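Local coordinates for prophage pi2 protein 01, integrase (Lactococcus lactis, PDB 3LYS) that probably binds DNA as a phage-family (tyrosine recombinase) integrase taking part in prophage DNA integration and recombination, here represented by its helical N-terminal core-binding domain, at residues Lys30-Tyr42 with Thr66-Val79. The protein carries 1 engineered substitution. Numbering follows the deposited sequence.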
loop_
_atom_site.group_PDB
_atom_site.type_symbol
_atom_site.label_atom_id
_atom_site.label_comp_id
_atom_site.label_asym_id
_atom_site.label_seq_id
_atom_site.Cartn_x
_atom_site.Cartn_y
_atom_site.Cartn_z
ATOM N N LYS A 30 -3.116 5.197 -13.298
ATOM C CA LYS A 30 -4.216 5.827 -12.589
ATOM C C LYS A 30 -4.452 5.075 -11.287
ATOM O O LYS A 30 -4.728 5.676 -10.251
ATOM C CB LYS A 30 -5.482 5.792 -13.450
ATOM C CG LYS A 30 -5.515 6.794 -14.613
ATOM C CD LYS A 30 -5.662 8.233 -14.104
ATOM C CE LYS A 30 -5.990 9.221 -15.226
ATOM N NZ LYS A 30 -7.273 8.893 -15.928
ATOM N N GLY A 31 -4.324 3.752 -11.356
ATOM C CA GLY A 31 -4.536 2.908 -10.195
ATOM C C GLY A 31 -3.624 3.254 -9.040
ATOM O O GLY A 31 -4.062 3.350 -7.890
ATOM N N TYR A 32 -2.346 3.437 -9.342
ATOM C CA TYR A 32 -1.379 3.776 -8.313
ATOM C C TYR A 32 -1.676 5.153 -7.730
ATOM O O TYR A 32 -1.470 5.384 -6.540
ATOM C CB TYR A 32 0.043 3.728 -8.881
ATOM C CG TYR A 32 0.512 2.327 -9.225
ATOM C CD1 TYR A 32 -0.024 1.632 -10.317
ATOM C CD2 TYR A 32 1.470 1.681 -8.441
ATOM C CE1 TYR A 32 0.384 0.329 -10.616
ATOM C CE2 TYR A 32 1.879 0.380 -8.731
ATOM C CZ TYR A 32 1.331 -0.284 -9.819
ATOM O OH TYR A 32 1.736 -1.560 -10.115
ATOM N N GLU A 33 -2.170 6.065 -8.555
ATOM C CA GLU A 33 -2.476 7.393 -8.058
ATOM C C GLU A 33 -3.631 7.283 -7.074
ATOM O O GLU A 33 -3.654 7.977 -6.057
ATOM C CB GLU A 33 -2.849 8.315 -9.210
ATOM C CG GLU A 33 -1.939 8.192 -10.409
ATOM C CD GLU A 33 -1.969 9.425 -11.285
ATOM O OE1 GLU A 33 -1.359 10.453 -10.892
ATOM O OE2 GLU A 33 -2.612 9.370 -12.363
ATOM N N GLN A 34 -4.578 6.397 -7.386
ATOM C CA GLN A 34 -5.751 6.159 -6.536
ATOM C C GLN A 34 -5.304 5.526 -5.231
ATOM O O GLN A 34 -5.663 5.967 -4.140
ATOM C CB GLN A 34 -6.743 5.215 -7.227
ATOM C CG GLN A 34 -7.985 4.923 -6.396
ATOM C CD GLN A 34 -8.779 6.186 -6.058
ATOM O OE1 GLN A 34 -9.453 6.764 -6.913
ATOM N NE2 GLN A 34 -8.684 6.624 -4.806
ATOM N N THR A 35 -4.520 4.471 -5.359
ATOM C CA THR A 35 -4.009 3.782 -4.192
ATOM C C THR A 35 -3.259 4.784 -3.314
ATOM O O THR A 35 -3.339 4.723 -2.091
ATOM C CB THR A 35 -3.101 2.636 -4.631
ATOM O OG1 THR A 35 -3.886 1.674 -5.344
ATOM C CG2 THR A 35 -2.460 1.976 -3.434
ATOM N N LEU A 36 -2.537 5.703 -3.949
ATOM C CA LEU A 36 -1.806 6.724 -3.224
ATOM C C LEU A 36 -2.805 7.540 -2.424
ATOM O O LEU A 36 -2.664 7.710 -1.220
ATOM C CB LEU A 36 -1.063 7.642 -4.192
ATOM C CG LEU A 36 -0.634 8.999 -3.619
ATOM C CD1 LEU A 36 0.350 8.801 -2.484
ATOM C CD2 LEU A 36 -0.023 9.845 -4.717
ATOM N N LYS A 37 -3.814 8.056 -3.114
ATOM C CA LYS A 37 -4.870 8.855 -2.496
ATOM C C LYS A 37 -5.436 8.107 -1.297
ATOM O O LYS A 37 -5.459 8.620 -0.178
ATOM C CB LYS A 37 -5.972 9.117 -3.531
ATOM C CG LYS A 37 -7.093 10.061 -3.107
ATOM C CD LYS A 37 -8.034 10.379 -4.287
ATOM C CE LYS A 37 -9.155 11.334 -3.870
ATOM N NZ LYS A 37 -9.987 11.792 -5.015
ATOM N N TYR A 38 -5.899 6.887 -1.548
ATOM C CA TYR A 38 -6.448 6.042 -0.494
ATOM C C TYR A 38 -5.499 6.026 0.688
ATOM O O TYR A 38 -5.891 6.274 1.823
ATOM C CB TYR A 38 -6.630 4.613 -1.006
ATOM C CG TYR A 38 -7.845 4.404 -1.874
ATOM C CD1 TYR A 38 -7.855 3.422 -2.842
ATOM C CD2 TYR A 38 -9.007 5.152 -1.691
ATOM C CE1 TYR A 38 -8.983 3.172 -3.603
ATOM C CE2 TYR A 38 -10.150 4.906 -2.454
ATOM C CZ TYR A 38 -10.117 3.900 -3.411
ATOM O OH TYR A 38 -11.228 3.585 -4.157
ATOM N N LEU A 39 -4.241 5.731 0.401
ATOM C CA LEU A 39 -3.232 5.682 1.435
ATOM C C LEU A 39 -3.228 6.959 2.277
ATOM O O LEU A 39 -3.168 6.895 3.496
ATOM C CB LEU A 39 -1.862 5.454 0.800
ATOM C CG LEU A 39 -0.916 4.485 1.500
ATOM C CD1 LEU A 39 -1.600 3.167 1.772
ATOM C CD2 LEU A 39 0.301 4.272 0.628
ATOM N N LYS A 40 -3.318 8.119 1.640
ATOM C CA LYS A 40 -3.297 9.369 2.384
ATOM C C LYS A 40 -4.464 9.489 3.346
ATOM O O LYS A 40 -4.354 10.094 4.416
ATOM C CB LYS A 40 -3.281 10.565 1.424
ATOM C CG LYS A 40 -2.027 10.686 0.582
ATOM C CD LYS A 40 -2.045 11.980 -0.200
ATOM C CE LYS A 40 -0.787 12.141 -1.038
ATOM N NZ LYS A 40 -0.819 13.389 -1.860
ATOM N N THR A 41 -5.584 8.899 2.954
ATOM C CA THR A 41 -6.812 8.922 3.755
ATOM C C THR A 41 -6.740 7.929 4.924
ATOM O O THR A 41 -6.540 8.318 6.071
ATOM C CB THR A 41 -8.033 8.561 2.880
ATOM O OG1 THR A 41 -8.081 9.434 1.745
ATOM C CG2 THR A 41 -9.305 8.705 3.669
ATOM N N TYR A 42 -6.894 6.645 4.614
ATOM C CA TYR A 42 -6.863 5.601 5.620
ATOM C C TYR A 42 -5.609 5.537 6.473
ATOM O O TYR A 42 -5.658 5.105 7.622
ATOM C CB TYR A 42 -7.098 4.262 4.956
ATOM C CG TYR A 42 -8.480 4.160 4.397
ATOM C CD1 TYR A 42 -9.508 3.610 5.145
ATOM C CD2 TYR A 42 -8.767 4.629 3.128
ATOM C CE1 TYR A 42 -10.786 3.522 4.642
ATOM C CE2 TYR A 42 -10.043 4.549 2.615
ATOM C CZ TYR A 42 -11.048 3.991 3.375
ATOM O OH TYR A 42 -12.318 3.875 2.871
ATOM N N THR A 66 -16.386 -0.237 2.962
ATOM C CA THR A 66 -16.888 0.863 2.135
ATOM C C THR A 66 -16.399 0.702 0.705
ATOM O O THR A 66 -16.554 1.600 -0.118
ATOM C CB THR A 66 -16.418 2.263 2.651
ATOM O OG1 THR A 66 -15.087 2.168 3.185
ATOM C CG2 THR A 66 -17.367 2.801 3.710
ATOM N N HIS A 67 -15.810 -0.451 0.417
ATOM C CA HIS A 67 -15.288 -0.729 -0.912
ATOM C C HIS A 67 -15.528 -2.180 -1.267
ATOM O O HIS A 67 -15.624 -3.034 -0.382
ATOM C CB HIS A 67 -13.792 -0.445 -0.946
ATOM C CG HIS A 67 -13.455 0.987 -0.703
ATOM N ND1 HIS A 67 -13.522 1.940 -1.696
ATOM C CD2 HIS A 67 -13.121 1.647 0.431
ATOM C CE1 HIS A 67 -13.246 3.126 -1.184
ATOM N NE2 HIS A 67 -12.999 2.977 0.104
ATOM N N ALA A 68 -15.610 -2.463 -2.561
ATOM C CA ALA A 68 -15.825 -3.826 -3.013
ATOM C C ALA A 68 -14.558 -4.661 -2.850
ATOM O O ALA A 68 -13.451 -4.128 -2.700
ATOM C CB ALA A 68 -16.268 -3.825 -4.456
ATOM N N LYS A 69 -14.733 -5.979 -2.874
ATOM C CA LYS A 69 -13.611 -6.903 -2.722
ATOM C C LYS A 69 -12.562 -6.604 -3.792
ATOM O O LYS A 69 -11.410 -6.292 -3.484
ATOM C CB LYS A 69 -14.106 -8.359 -2.836
ATOM C CG LYS A 69 -13.084 -9.431 -2.434
ATOM C CD LYS A 69 -13.645 -10.839 -2.642
ATOM C CE LYS A 69 -12.669 -11.932 -2.215
ATOM N NZ LYS A 69 -12.362 -11.895 -0.757
ATOM N N ALA A 70 -12.967 -6.677 -5.052
ATOM C CA ALA A 70 -12.040 -6.405 -6.142
ATOM C C ALA A 70 -11.246 -5.116 -5.888
ATOM O O ALA A 70 -10.036 -5.067 -6.101
ATOM C CB ALA A 70 -12.806 -6.305 -7.468
ATOM N N SER A 71 -11.937 -4.084 -5.415
ATOM C CA SER A 71 -11.325 -2.784 -5.151
ATOM C C SER A 71 -10.327 -2.814 -4.001
ATOM O O SER A 71 -9.197 -2.330 -4.111
ATOM C CB SER A 71 -12.410 -1.739 -4.854
ATOM O OG SER A 71 -11.853 -0.483 -4.512
ATOM N N THR A 72 -10.755 -3.375 -2.884
ATOM C CA THR A 72 -9.889 -3.448 -1.725
ATOM C C THR A 72 -8.650 -4.281 -2.087
ATOM O O THR A 72 -7.542 -3.978 -1.642
ATOM C CB THR A 72 -10.669 -4.048 -0.516
ATOM O OG1 THR A 72 -9.843 -4.055 0.656
ATOM C CG2 THR A 72 -11.139 -5.448 -0.836
ATOM N N LYS A 73 -8.839 -5.300 -2.923
ATOM C CA LYS A 73 -7.743 -6.164 -3.371
ATOM C C LYS A 73 -6.677 -5.381 -4.113
ATOM O O LYS A 73 -5.483 -5.535 -3.855
ATOM C CB LYS A 73 -8.249 -7.235 -4.324
ATOM C CG LYS A 73 -7.156 -8.167 -4.812
ATOM C CD LYS A 73 -7.706 -9.162 -5.812
ATOM C CE LYS A 73 -6.898 -10.460 -5.801
ATOM N NZ LYS A 73 -7.019 -11.173 -4.483
ATOM N N GLY A 74 -7.135 -4.578 -5.072
ATOM C CA GLY A 74 -6.250 -3.749 -5.868
ATOM C C GLY A 74 -5.402 -2.854 -4.988
ATOM O O GLY A 74 -4.214 -2.661 -5.244
ATOM N N PHE A 75 -6.010 -2.300 -3.944
ATOM C CA PHE A 75 -5.286 -1.438 -3.020
ATOM C C PHE A 75 -4.132 -2.219 -2.396
ATOM O O PHE A 75 -2.965 -1.846 -2.520
ATOM C CB PHE A 75 -6.215 -0.970 -1.916
ATOM C CG PHE A 75 -5.521 -0.232 -0.826
ATOM C CD1 PHE A 75 -4.899 0.968 -1.078
ATOM C CD2 PHE A 75 -5.496 -0.730 0.465
ATOM C CE1 PHE A 75 -4.263 1.663 -0.055
ATOM C CE2 PHE A 75 -4.859 -0.033 1.486
ATOM C CZ PHE A 75 -4.248 1.156 1.229
ATOM N N HIS A 76 -4.487 -3.311 -1.726
ATOM C CA HIS A 76 -3.518 -4.170 -1.061
ATOM C C HIS A 76 -2.374 -4.546 -2.001
ATOM O O HIS A 76 -1.218 -4.161 -1.790
ATOM C CB HIS A 76 -4.212 -5.433 -0.542
ATOM C CG HIS A 76 -3.264 -6.493 -0.077
ATOM N ND1 HIS A 76 -2.380 -6.293 0.958
ATOM C CD2 HIS A 76 -3.073 -7.770 -0.490
ATOM C CE1 HIS A 76 -1.687 -7.400 1.168
ATOM N NE2 HIS A 76 -2.091 -8.310 0.301
ATOM N N THR A 77 -2.697 -5.292 -3.046
ATOM C CA THR A 77 -1.683 -5.701 -3.994
ATOM C C THR A 77 -0.683 -4.578 -4.335
ATOM O O THR A 77 0.524 -4.755 -4.171
ATOM C CB THR A 77 -2.347 -6.259 -5.270
ATOM O OG1 THR A 77 -1.407 -6.242 -6.348
ATOM C CG2 THR A 77 -3.556 -5.451 -5.624
ATOM N N ARG A 78 -1.179 -3.421 -4.773
ATOM C CA ARG A 78 -0.301 -2.303 -5.117
ATOM C C ARG A 78 0.576 -1.851 -3.943
ATOM O O ARG A 78 1.767 -1.608 -4.109
ATOM C CB ARG A 78 -1.119 -1.119 -5.663
ATOM C CG ARG A 78 -1.564 -1.303 -7.127
ATOM C CD ARG A 78 -2.143 -0.033 -7.750
ATOM N NE ARG A 78 -3.567 0.151 -7.483
ATOM C CZ ARG A 78 -4.527 -0.667 -7.911
ATOM N NH1 ARG A 78 -5.803 -0.421 -7.619
ATOM N NH2 ARG A 78 -4.214 -1.736 -8.628
ATOM N N VAL A 79 0.004 -1.741 -2.755
ATOM C CA VAL A 79 0.798 -1.334 -1.613
ATOM C C VAL A 79 1.861 -2.381 -1.347
ATOM O O VAL A 79 3.009 -2.075 -1.036
ATOM C CB VAL A 79 -0.050 -1.222 -0.353
ATOM C CG1 VAL A 79 0.830 -0.802 0.810
ATOM C CG2 VAL A 79 -1.188 -0.237 -0.566
#
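R78 reaches across from helix 69-88 to helix 26-42 where the two cross almost perpendicularly, the axes of segments 30-42 and 69-79 being 9.7 Å apart at an angle of 91°. Its CB points toward the partner helix and lies beside the T35 side chain; CG then lies near CZ and CE2 of Y32. R78 CD sits over the middle of the Y32 ring in a CH-pi contact, 3.7 Å from the ring centroid. The chain bends about CG-CD (chi3 -85°); the guanidinium plane is tilted 51° to the ring, and with R78 CZ 5.9 Å from the Y32 ring centroid any cation-pi attraction is weak at most. R78 NE donates to T35 OG1 at 2.6 Å, with the acceptor tilted somewhat from the guanidinium plane, while CA of G31 lies over one face of the group.

T35 is a knob in a hole formed by G74, F75, R78 and V79. Its two branches divide the work: OG1 takes the arginine, and T35 CG2, anti to the backbone N, packs 3.5 Å from F75 CD1. L39 CD1 meets the edge of the same phenyl ring, 3.4 Å from F75 CZ, and Y38 CB adds an oblique contact. T35 and L39 also touch F12 of helix 8-19, and F63 of helix 53-64 meets F75, Y38 and H67, joining this crossing to the rest of the core-binding domain.

Before helix 69-88 begins, H67 NE2 donates to Y42 OH at 3.0 Å, the oxygen lying in the imidazole plane; T66 OG1 bonds weakly to the same hydroxyl. The contact thus has an apolar centre between two polar ends, and donation from H67 NE2 to Y42 OH is consistent with a proton on NE2, in either the neutral or the charged ring.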